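Local coordinates for protein ubiquitin-like-specific protease 2 (Saccharomyces cerevisiae, PDB 5LNB) that removes SUMO from modified proteins as a cysteine protease of the peptidase C48 family, with this chain holding its catalytic domain, at residues S120-S125 against L167-S172; S125-N130 against L162-L167; C204-Q209 against D235-S240; V231-V236 against N253-K258. All coordinates share one frame; numbering follows the deposited sequence.

Contact 1 (S120-S125 against L167-S172). With ACT (acetate ion), chain B.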
loop_
_atom_site.group_PDB
_atom_site.type_symbol
_atom_site.label_atom_id
_atom_site.label_comp_id
_atom_site.label_asym_id
_atom_site.label_seq_id
_atom_site.Cartn_x
_atom_site.Cartn_y
_atom_site.Cartn_z
ATOM N N SER A 120 -3.380 -9.929 -12.340
ATOM C CA SER A 120 -2.826 -11.194 -12.834
ATOM C C SER A 120 -1.594 -11.610 -12.037
ATOM O O SER A 120 -0.537 -11.926 -12.586
ATOM C CB SER A 120 -2.491 -11.101 -14.319
ATOM O OG SER A 120 -3.637 -10.741 -15.067
ATOM N N TYR A 121 -1.732 -11.591 -10.712
ATOM C CA TYR A 121 -0.721 -12.080 -9.779
ATOM C C TYR A 121 0.536 -11.221 -9.752
ATOM O O TYR A 121 1.558 -11.647 -9.201
ATOM C CB TYR A 121 -0.351 -13.535 -10.081
ATOM C CG TYR A 121 -1.462 -14.485 -9.725
ATOM C CD1 TYR A 121 -1.569 -15.007 -8.436
ATOM C CD2 TYR A 121 -2.423 -14.843 -10.661
ATOM C CE1 TYR A 121 -2.591 -15.872 -8.091
ATOM C CE2 TYR A 121 -3.455 -15.707 -10.325
ATOM C CZ TYR A 121 -3.533 -16.219 -9.034
ATOM O OH TYR A 121 -4.561 -17.074 -8.690
ATOM N N HIS A 122 0.486 -10.023 -10.318
ATOM C CA HIS A 122 1.579 -9.065 -10.276
ATOM C C HIS A 122 1.170 -7.926 -9.353
ATOM O O HIS A 122 0.224 -7.193 -9.655
ATOM C CB HIS A 122 1.898 -8.544 -11.678
ATOM C CG HIS A 122 2.930 -7.453 -11.705
ATOM N ND1 HIS A 122 3.171 -6.686 -12.828
ATOM C CD2 HIS A 122 3.792 -7.012 -10.756
ATOM C CE1 HIS A 122 4.130 -5.814 -12.566
ATOM N NE2 HIS A 122 4.523 -5.989 -11.316
ATOM N N TRP A 123 1.887 -7.781 -8.238
ATOM C CA TRP A 123 1.689 -6.682 -7.302
ATOM C C TRP A 123 2.571 -5.491 -7.663
ATOM O O TRP A 123 3.770 -5.646 -7.913
ATOM C CB TRP A 123 2.029 -7.111 -5.875
ATOM C CG TRP A 123 1.001 -7.919 -5.136
ATOM C CD1 TRP A 123 1.079 -9.251 -4.813
ATOM C CD2 TRP A 123 -0.228 -7.439 -4.572
ATOM N NE1 TRP A 123 -0.045 -9.635 -4.107
ATOM C CE2 TRP A 123 -0.858 -8.540 -3.942
ATOM C CE3 TRP A 123 -0.868 -6.192 -4.556
ATOM C CZ2 TRP A 123 -2.091 -8.426 -3.292
ATOM C CZ3 TRP A 123 -2.089 -6.078 -3.917
ATOM C CH2 TRP A 123 -2.691 -7.194 -3.292
ATOM N N PHE A 124 1.979 -4.303 -7.669
ATOM C CA PHE A 124 2.736 -3.061 -7.570
ATOM C C PHE A 124 1.823 -2.059 -6.871
ATOM O O PHE A 124 0.743 -2.421 -6.394
ATOM C CB PHE A 124 3.265 -2.606 -8.944
ATOM C CG PHE A 124 2.193 -2.251 -9.947
ATOM C CD1 PHE A 124 1.784 -0.933 -10.112
ATOM C CD2 PHE A 124 1.622 -3.227 -10.750
ATOM C CE1 PHE A 124 0.806 -0.599 -11.046
ATOM C CE2 PHE A 124 0.643 -2.899 -11.690
ATOM C CZ PHE A 124 0.234 -1.586 -11.834
ATOM N N SER A 125 2.254 -0.803 -6.774
ATOM C CA SER A 125 1.494 0.144 -5.966
ATOM C C SER A 125 1.714 1.571 -6.454
ATOM O O SER A 125 2.705 1.881 -7.119
ATOM C CB SER A 125 1.879 0.019 -4.487
ATOM O OG SER A 125 1.132 0.901 -3.672
ATOM N N LEU A 167 9.267 -5.033 -10.710
ATOM C CA LEU A 167 9.578 -5.489 -12.060
ATOM C C LEU A 167 9.922 -4.295 -12.951
ATOM O O LEU A 167 9.617 -3.139 -12.635
ATOM C CB LEU A 167 8.415 -6.286 -12.657
ATOM C CG LEU A 167 7.989 -7.514 -11.833
ATOM C CD1 LEU A 167 6.878 -8.303 -12.522
ATOM C CD2 LEU A 167 9.188 -8.428 -11.515
ATOM N N ARG A 168 10.569 -4.584 -14.082
ATOM C CA ARG A 168 11.027 -3.530 -14.989
ATOM C C ARG A 168 9.901 -3.170 -15.961
ATOM O O ARG A 168 9.901 -3.532 -17.139
ATOM C CB ARG A 168 12.299 -3.971 -15.708
ATOM C CG ARG A 168 13.516 -4.028 -14.779
ATOM C CD ARG A 168 14.744 -4.587 -15.474
ATOM N NE ARG A 168 15.145 -3.753 -16.605
ATOM C CZ ARG A 168 16.215 -2.963 -16.618
ATOM N NH1 ARG A 168 17.012 -2.898 -15.558
ATOM N NH2 ARG A 168 16.496 -2.245 -17.699
ATOM N N GLN A 169 8.928 -2.422 -15.446
ATOM C CA GLN A 169 7.714 -2.114 -16.187
ATOM C C GLN A 169 7.204 -0.731 -15.808
ATOM O O GLN A 169 7.387 -0.267 -14.679
ATOM C CB GLN A 169 6.595 -3.127 -15.916
ATOM C CG GLN A 169 6.916 -4.561 -16.262
ATOM C CD GLN A 169 5.740 -5.495 -16.015
ATOM O OE1 GLN A 169 4.604 -5.056 -15.820
ATOM N NE2 GLN A 169 6.012 -6.789 -16.015
ATOM N N THR A 170 6.523 -0.103 -16.762
ATOM C CA THR A 170 5.809 1.147 -16.571
ATOM C C THR A 170 4.320 0.880 -16.777
ATOM O O THR A 170 3.939 -0.067 -17.473
ATOM C CB THR A 170 6.318 2.218 -17.538
ATOM O OG1 THR A 170 6.046 1.808 -18.883
ATOM C CG2 THR A 170 7.836 2.407 -17.376
ATOM N N HIS A 171 3.472 1.706 -16.170
ATOM C CA HIS A 171 2.077 1.319 -15.979
ATOM C C HIS A 171 1.112 2.410 -16.410
ATOM O O HIS A 171 0.085 2.643 -15.777
ATOM C CB HIS A 171 1.837 0.922 -14.527
ATOM C CG HIS A 171 2.650 -0.255 -14.102
ATOM N ND1 HIS A 171 2.444 -1.519 -14.613
ATOM C CD2 HIS A 171 3.693 -0.359 -13.246
ATOM C CE1 HIS A 171 3.311 -2.355 -14.072
ATOM N NE2 HIS A 171 4.079 -1.679 -13.239
ATOM N N SER A 172 1.414 3.071 -17.525
ATOM C CA SER A 172 0.497 4.059 -18.086
ATOM C C SER A 172 -0.924 3.507 -18.231
ATOM O O SER A 172 -1.900 4.140 -17.802
ATOM C CB SER A 172 1.038 4.531 -19.434
ATOM O OG SER A 172 0.272 5.598 -19.931
HETATM C C ACT B . -5.410 -12.428 -8.121
HETATM O O ACT B . -4.531 -12.079 -8.956
HETATM O OXT ACT B . -5.803 -11.571 -7.296
HETATM C CH3 ACT B . -5.994 -13.809 -8.092
#
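His122 and Leu167 grip the same oxygen, OD1 of Asp165: His122 bonds to it through ring NE2, Leu167 through its backbone N. The two also touch directly, because Leu167 CD1 lies over one face of the imidazole, 3.5 Å from His122 NE2, as a CH-pi contact. Phe124 CD2 approaches the opposite face, and Gln169 OE1 comes to the ring edge, 3.4 Å from His122 CE1. With CG anti to the backbone N (chi1 175°), the His122 ring reaches out from strand 122-129 into this setting. An acetate, probably from the crystallisation liquor, lies over the Tyr121 ring, its oxygen O weakly bonded to Tyr121 N. Two residues along the strand from His122, the Phe124 ring lies flat against the His171 ring in a face-to-face stack, planes 6° apart, with Phe124 CZ 3.6 Å from His171 ND1. The edges of the His171 ring bond to Asp165 OD2 through NE2 and to Glu174 through ND1, which fixes its rotation. Replacing Phe124 by an alanine would probably strip the stacked face of His171 of its partner and open a gap beside His122. His122 paired with Asp165 and touching Cys215 is consistent with the Cys-His-Asp catalytic triad of this protease family.

Contact 2 (S125-N130 against L162-L167)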
loop_
_atom_site.group_PDB
_atom_site.type_symbol
_atom_site.label_atom_id
_atom_site.label_comp_id
_atom_site.label_asym_id
_atom_site.label_seq_id
_atom_site.Cartn_x
_atom_site.Cartn_y
_atom_site.Cartn_z
ATOM N N SER A 125 2.254 -0.803 -6.774
ATOM C CA SER A 125 1.494 0.144 -5.966
ATOM C C SER A 125 1.714 1.571 -6.454
ATOM O O SER A 125 2.705 1.881 -7.119
ATOM C CB SER A 125 1.879 0.019 -4.487
ATOM O OG SER A 125 1.132 0.901 -3.672
ATOM N N CYS A 126 0.783 2.450 -6.101
ATOM C CA CYS A 126 1.010 3.869 -6.301
ATOM C C CYS A 126 0.568 4.633 -5.059
ATOM O O CYS A 126 -0.138 4.111 -4.199
ATOM C CB CYS A 126 0.295 4.391 -7.552
ATOM S SG CYS A 126 -1.462 4.391 -7.432
ATOM N N ILE A 127 1.037 5.870 -4.966
ATOM C CA ILE A 127 0.691 6.792 -3.895
ATOM C C ILE A 127 0.360 8.122 -4.558
ATOM O O ILE A 127 1.187 8.673 -5.298
ATOM C CB ILE A 127 1.827 6.953 -2.871
ATOM C CG1 ILE A 127 2.131 5.621 -2.202
ATOM C CG2 ILE A 127 1.466 8.012 -1.825
ATOM C CD1 ILE A 127 3.222 5.688 -1.122
ATOM N N ILE A 128 -0.853 8.615 -4.327
ATOM C CA ILE A 128 -1.319 9.848 -4.953
ATOM C C ILE A 128 -0.974 11.013 -4.040
ATOM O O ILE A 128 -1.374 11.029 -2.870
ATOM C CB ILE A 128 -2.828 9.802 -5.226
ATOM C CG1 ILE A 128 -3.215 8.484 -5.902
ATOM C CG2 ILE A 128 -3.239 11.000 -6.088
ATOM C CD1 ILE A 128 -4.696 8.405 -6.248
ATOM N N THR A 129 -0.238 11.991 -4.569
ATOM C CA THR A 129 0.154 13.170 -3.811
ATOM C C THR A 129 -0.406 14.437 -4.454
ATOM O O THR A 129 -0.796 14.454 -5.627
ATOM C CB THR A 129 1.687 13.283 -3.707
ATOM O OG1 THR A 129 2.242 13.483 -5.017
ATOM C CG2 THR A 129 2.283 12.015 -3.090
ATOM N N ASN A 130 -0.430 15.510 -3.663
ATOM C CA ASN A 130 -0.819 16.864 -4.056
ATOM C C ASN A 130 -2.327 17.042 -4.216
ATOM O O ASN A 130 -2.757 18.123 -4.668
ATOM C CB ASN A 130 -0.126 17.316 -5.349
ATOM C CG ASN A 130 1.314 17.686 -5.114
ATOM O OD1 ASN A 130 1.685 18.055 -3.999
ATOM N ND2 ASN A 130 2.144 17.584 -6.152
ATOM N N LEU A 162 2.498 8.551 -7.789
ATOM C CA LEU A 162 3.822 7.955 -7.649
ATOM C C LEU A 162 3.685 6.436 -7.720
ATOM O O LEU A 162 3.150 5.811 -6.797
ATOM C CB LEU A 162 4.460 8.414 -6.340
ATOM C CG LEU A 162 4.465 9.930 -6.096
ATOM C CD1 LEU A 162 5.037 10.271 -4.712
ATOM C CD2 LEU A 162 5.232 10.677 -7.196
ATOM N N THR A 163 4.154 5.846 -8.819
ATOM C CA THR A 163 3.942 4.438 -9.148
ATOM C C THR A 163 5.273 3.693 -9.102
ATOM O O THR A 163 6.239 4.100 -9.760
ATOM C CB THR A 163 3.317 4.297 -10.542
ATOM O OG1 THR A 163 2.206 5.188 -10.657
ATOM C CG2 THR A 163 2.832 2.872 -10.788
ATOM N N PHE A 164 5.323 2.593 -8.344
ATOM C CA PHE A 164 6.581 1.883 -8.134
ATOM C C PHE A 164 6.363 0.375 -8.213
ATOM O O PHE A 164 5.388 -0.162 -7.677
ATOM C CB PHE A 164 7.233 2.276 -6.795
ATOM C CG PHE A 164 6.252 2.442 -5.655
ATOM C CD1 PHE A 164 6.086 1.431 -4.707
ATOM C CD2 PHE A 164 5.491 3.602 -5.534
ATOM C CE1 PHE A 164 5.191 1.577 -3.657
ATOM C CE2 PHE A 164 4.584 3.750 -4.490
ATOM C CZ PHE A 164 4.438 2.737 -3.545
ATOM N N ASP A 165 7.284 -0.296 -8.902
ATOM C CA ASP A 165 7.135 -1.692 -9.283
ATOM C C ASP A 165 8.513 -2.336 -9.237
ATOM O O ASP A 165 9.459 -1.805 -9.820
ATOM C CB ASP A 165 6.536 -1.795 -10.694
ATOM C CG ASP A 165 6.290 -3.227 -11.143
ATOM O OD1 ASP A 165 6.523 -4.180 -10.366
ATOM O OD2 ASP A 165 5.841 -3.393 -12.295
ATOM N N SER A 166 8.623 -3.470 -8.547
ATOM C CA SER A 166 9.895 -4.171 -8.496
ATOM C C SER A 166 10.241 -4.827 -9.825
ATOM O O SER A 166 11.410 -5.149 -10.047
ATOM C CB SER A 166 9.890 -5.216 -7.376
ATOM O OG SER A 166 8.774 -6.077 -7.500
ATOM N N LEU A 167 9.267 -5.033 -10.710
ATOM C CA LEU A 167 9.578 -5.489 -12.060
ATOM C C LEU A 167 9.922 -4.295 -12.951
ATOM O O LEU A 167 9.617 -3.139 -12.635
ATOM C CB LEU A 167 8.415 -6.286 -12.657
ATOM C CG LEU A 167 7.989 -7.514 -11.833
ATOM C CD1 LEU A 167 6.878 -8.303 -12.522
ATOM C CD2 LEU A 167 9.188 -8.428 -11.515
#
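Two antiparallel strands of the central mixed sheet pair here, 125-129 with 162-164, their directions 167° apart. Ser125-Phe164 and Ile127-Leu162 are hydrogen-bonded pairs, with the non-hydrogen-bonded pair Cys126-Thr163 between them. Phe164 N donates to Ser125 O at 3.0 Å, while the return bond from Ser125 N to Phe164 O is weak at 3.3 Å. Ile127 N to Leu162 O and Leu162 N to Ile127 O are both 2.8 Å.

The face carrying Ser125, Ile127, Leu162 and Phe164 turns to Trp237 and helix 215-228, and that of Cys126 and Thr163 to helix 172-190. Phe164 CG stands between its backbone N and carbonyl carbon (chi1 40°), which lays the ring back across the neighbouring strand with one face over Ser125 O, 3.6 Å below its plane. Serine is small enough to lie close to it, Ser125 CB 3.8 Å from Phe164 CE1, and Ile127 CG1 meets the ring edge at Phe164 CE2, also 3.8 Å away. An alanine at Phe164 would probably open a gap beside Ile127 and leave the Trp237 ring without one of its aromatic neighbours. Further on, the Thr129 methyl CG2 touches Leu162 CD1 at 3.6 Å. Beta-branched isoleucine and threonine suit extended backbone. The chemistry implies that these buried polar backbone groups are satisfied by each other, while mostly apolar side chains, the Phe164 ring foremost, cover them on that face.

Contact 3 (C204-Q209 against D235-S240); sequences CPVPQQ and DVWKNS
Cys204 sits over the indole of Trp237 in a combined CH-pi and sulfur-aromatic contact, joining the chain just beyond edge strand 199-203 to the end of helix 230-238. Among the pi interactions, Cys204 CB lies almost squarely above the five-membered ring, 3.4 Å from Trp237 CD2. Its sulfur leans obliquely towards the six-membered ring, with Cys204 SG 3.6 Å from Trp237 CE3. Cysteine suits the place, being slim enough for its CB to lie so close and polarisable at the sulfur.

The apolar contacts run round the indole edge and past it. Val206 CG1 meets Trp237 CZ2 at 4.0 Å, near the ring plane, while Pro205 CD passes Trp237 CD1 at 3.8 Å. Pro205 CG rests against Ser240 CB, 3.5 Å away. Phe164 and Phe256 also meet the indole, which is thus largely enclosed by aromatic and aliphatic groups.

The polar bonds are few. Trp237 NE1 donates a hydrogen bond to Pro205 O at 3.0 Å, a weak, bent bond that still provides a buried N-H with an acceptor. At the helix end Trp237 O takes two donors from one residue: Ser240 N, and Ser240 OG, which reaches it in the carbonyl plane at 2.8 Å.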
loop_
_atom_site.group_PDB
_atom_site.type_symbol
_atom_site.label_atom_id
_atom_site.label_comp_id
_atom_site.label_asym_id
_atom_site.label_seq_id
_atom_site.Cartn_x
_atom_site.Cartn_y
_atom_site.Cartn_z
ATOM N N CYS A 204 8.427 5.628 -10.391
ATOM C CA CYS A 204 9.412 5.887 -9.353
ATOM C C CYS A 204 10.321 4.688 -9.160
ATOM O O CYS A 204 9.829 3.572 -8.960
ATOM C CB CYS A 204 8.717 6.240 -8.035
ATOM S SG CYS A 204 7.696 7.720 -8.176
ATOM N N PRO A 205 11.640 4.881 -9.187
ATOM C CA PRO A 205 12.564 3.742 -9.059
ATOM C C PRO A 205 12.598 3.177 -7.642
ATOM O O PRO A 205 12.761 3.907 -6.663
ATOM C CB PRO A 205 13.919 4.341 -9.457
ATOM C CG PRO A 205 13.789 5.781 -9.124
ATOM C CD PRO A 205 12.352 6.151 -9.395
ATOM N N VAL A 206 12.453 1.859 -7.550
ATOM C CA VAL A 206 12.622 1.099 -6.316
ATOM C C VAL A 206 13.506 -0.097 -6.649
ATOM O O VAL A 206 13.687 -0.401 -7.836
ATOM C CB VAL A 206 11.270 0.644 -5.743
ATOM C CG1 VAL A 206 10.516 1.823 -5.112
ATOM C CG2 VAL A 206 10.439 -0.046 -6.834
ATOM N N PRO A 207 14.060 -0.816 -5.673
ATOM C CA PRO A 207 14.901 -1.968 -6.019
ATOM C C PRO A 207 14.162 -2.881 -6.986
ATOM O O PRO A 207 12.952 -3.081 -6.884
ATOM C CB PRO A 207 15.157 -2.653 -4.671
ATOM C CG PRO A 207 14.897 -1.575 -3.640
ATOM C CD PRO A 207 13.791 -0.745 -4.228
ATOM N N GLN A 208 14.888 -3.393 -7.962
ATOM C CA GLN A 208 14.319 -4.250 -8.985
ATOM C C GLN A 208 14.836 -5.669 -8.813
ATOM O O GLN A 208 16.029 -5.887 -8.574
ATOM C CB GLN A 208 14.649 -3.725 -10.385
ATOM C CG GLN A 208 14.072 -2.331 -10.611
ATOM C CD GLN A 208 14.191 -1.870 -12.036
ATOM O OE1 GLN A 208 13.192 -1.519 -12.669
ATOM N NE2 GLN A 208 15.416 -1.861 -12.558
ATOM N N GLN A 209 13.925 -6.619 -8.929
ATOM C CA GLN A 209 14.217 -8.038 -8.832
ATOM C C GLN A 209 13.133 -8.749 -9.631
ATOM O O GLN A 209 11.944 -8.525 -9.379
ATOM C CB GLN A 209 14.248 -8.485 -7.365
ATOM C CG GLN A 209 15.187 -9.655 -7.060
ATOM C CD GLN A 209 14.616 -10.982 -7.510
ATOM O OE1 GLN A 209 13.396 -11.150 -7.574
ATOM N NE2 GLN A 209 15.495 -11.933 -7.836
ATOM N N ASP A 235 11.493 13.189 -2.361
ATOM C CA ASP A 235 12.635 13.900 -2.926
ATOM C C ASP A 235 13.591 12.942 -3.630
ATOM O O ASP A 235 14.121 13.263 -4.698
ATOM C CB ASP A 235 13.352 14.697 -1.836
ATOM C CG ASP A 235 12.677 16.031 -1.553
ATOM O OD1 ASP A 235 12.139 16.630 -2.510
ATOM O OD2 ASP A 235 12.670 16.482 -0.381
ATOM N N VAL A 236 13.813 11.757 -3.057
ATOM C CA VAL A 236 14.670 10.767 -3.705
ATOM C C VAL A 236 14.136 10.427 -5.090
ATOM O O VAL A 236 14.871 10.451 -6.082
ATOM C CB VAL A 236 14.800 9.507 -2.828
ATOM C CG1 VAL A 236 15.575 8.415 -3.579
ATOM C CG2 VAL A 236 15.505 9.850 -1.529
ATOM N N TRP A 237 12.850 10.082 -5.171
ATOM C CA TRP A 237 12.233 9.797 -6.462
ATOM C C TRP A 237 12.295 11.002 -7.392
ATOM O O TRP A 237 12.627 10.861 -8.572
ATOM C CB TRP A 237 10.781 9.365 -6.262
ATOM C CG TRP A 237 10.642 7.995 -5.717
ATOM C CD1 TRP A 237 11.554 6.973 -5.809
ATOM C CD2 TRP A 237 9.523 7.470 -4.994
ATOM N NE1 TRP A 237 11.065 5.852 -5.186
ATOM C CE2 TRP A 237 9.823 6.131 -4.676
ATOM C CE3 TRP A 237 8.290 8.003 -4.588
ATOM C CZ2 TRP A 237 8.938 5.318 -3.976
ATOM C CZ3 TRP A 237 7.418 7.200 -3.895
ATOM C CH2 TRP A 237 7.743 5.868 -3.593
ATOM N N LYS A 238 11.972 12.196 -6.878
ATOM C CA LYS A 238 11.926 13.388 -7.723
ATOM C C LYS A 238 13.238 13.606 -8.456
ATOM O O LYS A 238 13.246 14.010 -9.623
ATOM C CB LYS A 238 11.593 14.625 -6.890
ATOM C CG LYS A 238 10.333 15.337 -7.335
ATOM C CD LYS A 238 9.761 16.230 -6.226
ATOM C CE LYS A 238 8.223 16.279 -6.272
ATOM N NZ LYS A 238 7.651 17.171 -5.219
ATOM N N ASN A 239 14.362 13.369 -7.786
ATOM C CA ASN A 239 15.661 13.645 -8.372
ATOM C C ASN A 239 16.304 12.397 -8.965
ATOM O O ASN A 239 17.524 12.357 -9.133
ATOM C CB ASN A 239 16.573 14.303 -7.335
ATOM C CG ASN A 239 16.094 15.690 -6.949
ATOM O OD1 ASN A 239 15.656 15.927 -5.824
ATOM N ND2 ASN A 239 16.153 16.607 -7.893
ATOM N N SER A 240 15.503 11.391 -9.314
ATOM C CA SER A 240 16.067 10.143 -9.820
ATOM C C SER A 240 16.584 10.266 -11.247
ATOM O O SER A 240 17.149 9.300 -11.764
ATOM C CB SER A 240 15.026 9.022 -9.733
ATOM O OG SER A 240 13.888 9.337 -10.518
#

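Contact 4 (V231-V236 against N253-K258); sequences VETIDV and NKYFDK
Tyr255 and Val236 make the close apolar part of this contact: the valine methyl CG2 stands almost on the ring normal, over the centre of the phenol face, with Val236 CG2 3.9 Å from Tyr255 CE1. CG of Tyr255 is anti to the backbone N (chi1 -170°), which carries the ring from the end of helix 245-255 across to helix 230-238. On the inner side Thr233 CG2 meets Phe256 CZ at 3.9 Å, approaching its ring obliquely. Phe256 is buried, and one face of its ring is covered by Tyr255 CD2. The buried Thr233 OG1 bonds to Asn229 O and also lies 3.0 Å from Tyr255 OH. Valine and threonine, branched at CB, present a methyl close to the helix backbone and so suit a shallow surface for rings.

The solvent side is looser and polar. Glu232, an exposed residue, crosses the phenol with its carboxylate plane 83° from the ring plane. Tyr255 OH donates to Glu232 OE1 at 2.9 Å, coming to the anti side of the carboxylate and 23° out of its plane. A tyrosine fits because its ring packs under a methyl while its hydroxyl reaches a polar rim.

Just beyond, a Schellman motif ends helix 245-255: Lys258 N bonds to Asn253 O and Asp257 N to Lys254 O. Asp257 forms a salt bridge to Lys225 of helix 215-228, while Thr233 also touches Phe226 there, so that this helix flanks both partners.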
loop_
_atom_site.group_PDB
_atom_site.type_symbol
_atom_site.label_atom_id
_atom_site.label_comp_id
_atom_site.label_asym_id
_atom_site.label_seq_id
_atom_site.Cartn_x
_atom_site.Cartn_y
_atom_site.Cartn_z
ATOM N N VAL A 231 8.432 12.852 2.929
ATOM C CA VAL A 231 9.051 13.986 2.245
ATOM C C VAL A 231 10.390 13.575 1.644
ATOM O O VAL A 231 10.689 13.867 0.479
ATOM C CB VAL A 231 9.210 15.178 3.206
ATOM C CG1 VAL A 231 10.076 16.263 2.566
ATOM C CG2 VAL A 231 7.844 15.716 3.630
ATOM N N GLU A 232 11.216 12.877 2.426
ATOM C CA GLU A 232 12.523 12.470 1.917
ATOM C C GLU A 232 12.387 11.477 0.767
ATOM O O GLU A 232 13.102 11.582 -0.237
ATOM C CB GLU A 232 13.368 11.879 3.038
ATOM C CG GLU A 232 14.776 11.522 2.614
ATOM C CD GLU A 232 15.589 10.934 3.754
ATOM O OE1 GLU A 232 15.197 9.874 4.290
ATOM O OE2 GLU A 232 16.609 11.545 4.124
ATOM N N THR A 233 11.474 10.511 0.892
ATOM C CA THR A 233 11.296 9.540 -0.184
ATOM C C THR A 233 10.822 10.228 -1.455
ATOM O O THR A 233 11.306 9.927 -2.551
ATOM C CB THR A 233 10.313 8.450 0.235
ATOM O OG1 THR A 233 10.702 7.924 1.511
ATOM C CG2 THR A 233 10.284 7.326 -0.810
ATOM N N ILE A 234 9.880 11.161 -1.326
ATOM C CA ILE A 234 9.422 11.900 -2.495
ATOM C C ILE A 234 10.592 12.617 -3.162
ATOM O O ILE A 234 10.708 12.634 -4.393
ATOM C CB ILE A 234 8.297 12.871 -2.101
ATOM C CG1 ILE A 234 7.026 12.093 -1.715
ATOM C CG2 ILE A 234 8.018 13.846 -3.230
ATOM C CD1 ILE A 234 5.921 12.979 -1.102
ATOM N N ASP A 235 11.493 13.189 -2.361
ATOM C CA ASP A 235 12.635 13.900 -2.926
ATOM C C ASP A 235 13.591 12.942 -3.630
ATOM O O ASP A 235 14.121 13.263 -4.698
ATOM C CB ASP A 235 13.352 14.697 -1.836
ATOM C CG ASP A 235 12.677 16.031 -1.553
ATOM O OD1 ASP A 235 12.139 16.630 -2.510
ATOM O OD2 ASP A 235 12.670 16.482 -0.381
ATOM N N VAL A 236 13.813 11.757 -3.057
ATOM C CA VAL A 236 14.670 10.767 -3.705
ATOM C C VAL A 236 14.136 10.427 -5.090
ATOM O O VAL A 236 14.871 10.451 -6.082
ATOM C CB VAL A 236 14.800 9.507 -2.828
ATOM C CG1 VAL A 236 15.575 8.415 -3.579
ATOM C CG2 VAL A 236 15.505 9.850 -1.529
ATOM N N ASN A 253 19.072 1.680 -4.469
ATOM C CA ASN A 253 19.241 0.403 -3.785
ATOM C C ASN A 253 19.600 0.603 -2.320
ATOM O O ASN A 253 19.135 -0.146 -1.451
ATOM C CB ASN A 253 20.302 -0.430 -4.491
ATOM C CG ASN A 253 19.810 -0.991 -5.798
ATOM O OD1 ASN A 253 18.605 -1.092 -6.015
ATOM N ND2 ASN A 253 20.738 -1.369 -6.679
ATOM N N LYS A 254 20.424 1.611 -2.022
ATOM C CA LYS A 254 20.799 1.866 -0.637
ATOM C C LYS A 254 19.620 2.433 0.148
ATOM O O LYS A 254 19.301 1.954 1.242
ATOM C CB LYS A 254 21.993 2.819 -0.590
ATOM C CG LYS A 254 22.545 3.073 0.804
ATOM C CD LYS A 254 23.898 3.775 0.728
ATOM C CE LYS A 254 24.395 4.203 2.104
ATOM N NZ LYS A 254 23.520 5.244 2.722
ATOM N N TYR A 255 18.945 3.439 -0.418
ATOM C CA TYR A 255 17.847 4.090 0.286
ATOM C C TYR A 255 16.776 3.090 0.702
ATOM O O TYR A 255 16.250 3.172 1.815
ATOM C CB TYR A 255 17.227 5.187 -0.585
ATOM C CG TYR A 255 16.247 6.047 0.187
ATOM C CD1 TYR A 255 16.699 7.023 1.063
ATOM C CD2 TYR A 255 14.869 5.865 0.061
ATOM C CE1 TYR A 255 15.810 7.802 1.791
ATOM C CE2 TYR A 255 13.960 6.647 0.791
ATOM C CZ TYR A 255 14.444 7.609 1.649
ATOM O OH TYR A 255 13.575 8.395 2.367
ATOM N N PHE A 256 16.435 2.146 -0.185
ATOM C CA PHE A 256 15.382 1.167 0.052
ATOM C C PHE A 256 15.906 -0.160 0.610
ATOM O O PHE A 256 15.181 -1.164 0.560
ATOM C CB PHE A 256 14.592 0.906 -1.234
ATOM C CG PHE A 256 13.667 2.028 -1.619
ATOM C CD1 PHE A 256 12.385 2.112 -1.080
ATOM C CD2 PHE A 256 14.077 3.005 -2.524
ATOM C CE1 PHE A 256 11.528 3.151 -1.433
ATOM C CE2 PHE A 256 13.225 4.046 -2.881
ATOM C CZ PHE A 256 11.943 4.119 -2.333
ATOM N N ASP A 257 17.138 -0.189 1.127
ATOM C CA ASP A 257 17.692 -1.376 1.799
ATOM C C ASP A 257 17.602 -2.628 0.924
ATOM O O ASP A 257 17.119 -3.682 1.354
ATOM C CB ASP A 257 17.001 -1.628 3.141
ATOM C CG ASP A 257 17.032 -0.421 4.054
ATOM O OD1 ASP A 257 16.037 -0.206 4.773
ATOM O OD2 ASP A 257 18.045 0.316 4.044
ATOM N N LYS A 258 18.090 -2.524 -0.316
ATOM C CA LYS A 258 17.987 -3.676 -1.202
ATOM C C LYS A 258 18.687 -4.903 -0.618
ATOM O O LYS A 258 18.242 -6.033 -0.845
ATOM C CB LYS A 258 18.551 -3.355 -2.582
ATOM C CG LYS A 258 18.413 -4.524 -3.553
ATOM C CD LYS A 258 18.883 -4.191 -4.953
ATOM C CE LYS A 258 18.659 -5.373 -5.904
ATOM N NZ LYS A 258 19.149 -5.053 -7.283
#

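All four contacts lie in the C-terminal catalytic domain of the Ulp1 family. Contacts 1 and 2 share strand 122-129, centres about 10 Å apart, and contact 2 is nested inside the loop closed by contact 1. They meet at Asp165, which binds His122 and His171. Contacts 3 and 4 follow along the chain and share helix 230-238, centres about 7 Å apart, joined where Trp237 meets Phe256. Between the centres of contacts 2 and 3, about 10 Å apart, Thr163 O bonds to Cys204 N, and Trp237, meeting Phe164 and Leu162, brings helix 230-238 to the sheet that carries the probable catalytic His122, with Asp165 just beyond its strand 159-164. Contact 4, its centre about 19 Å from that of contact 1, does not touch it.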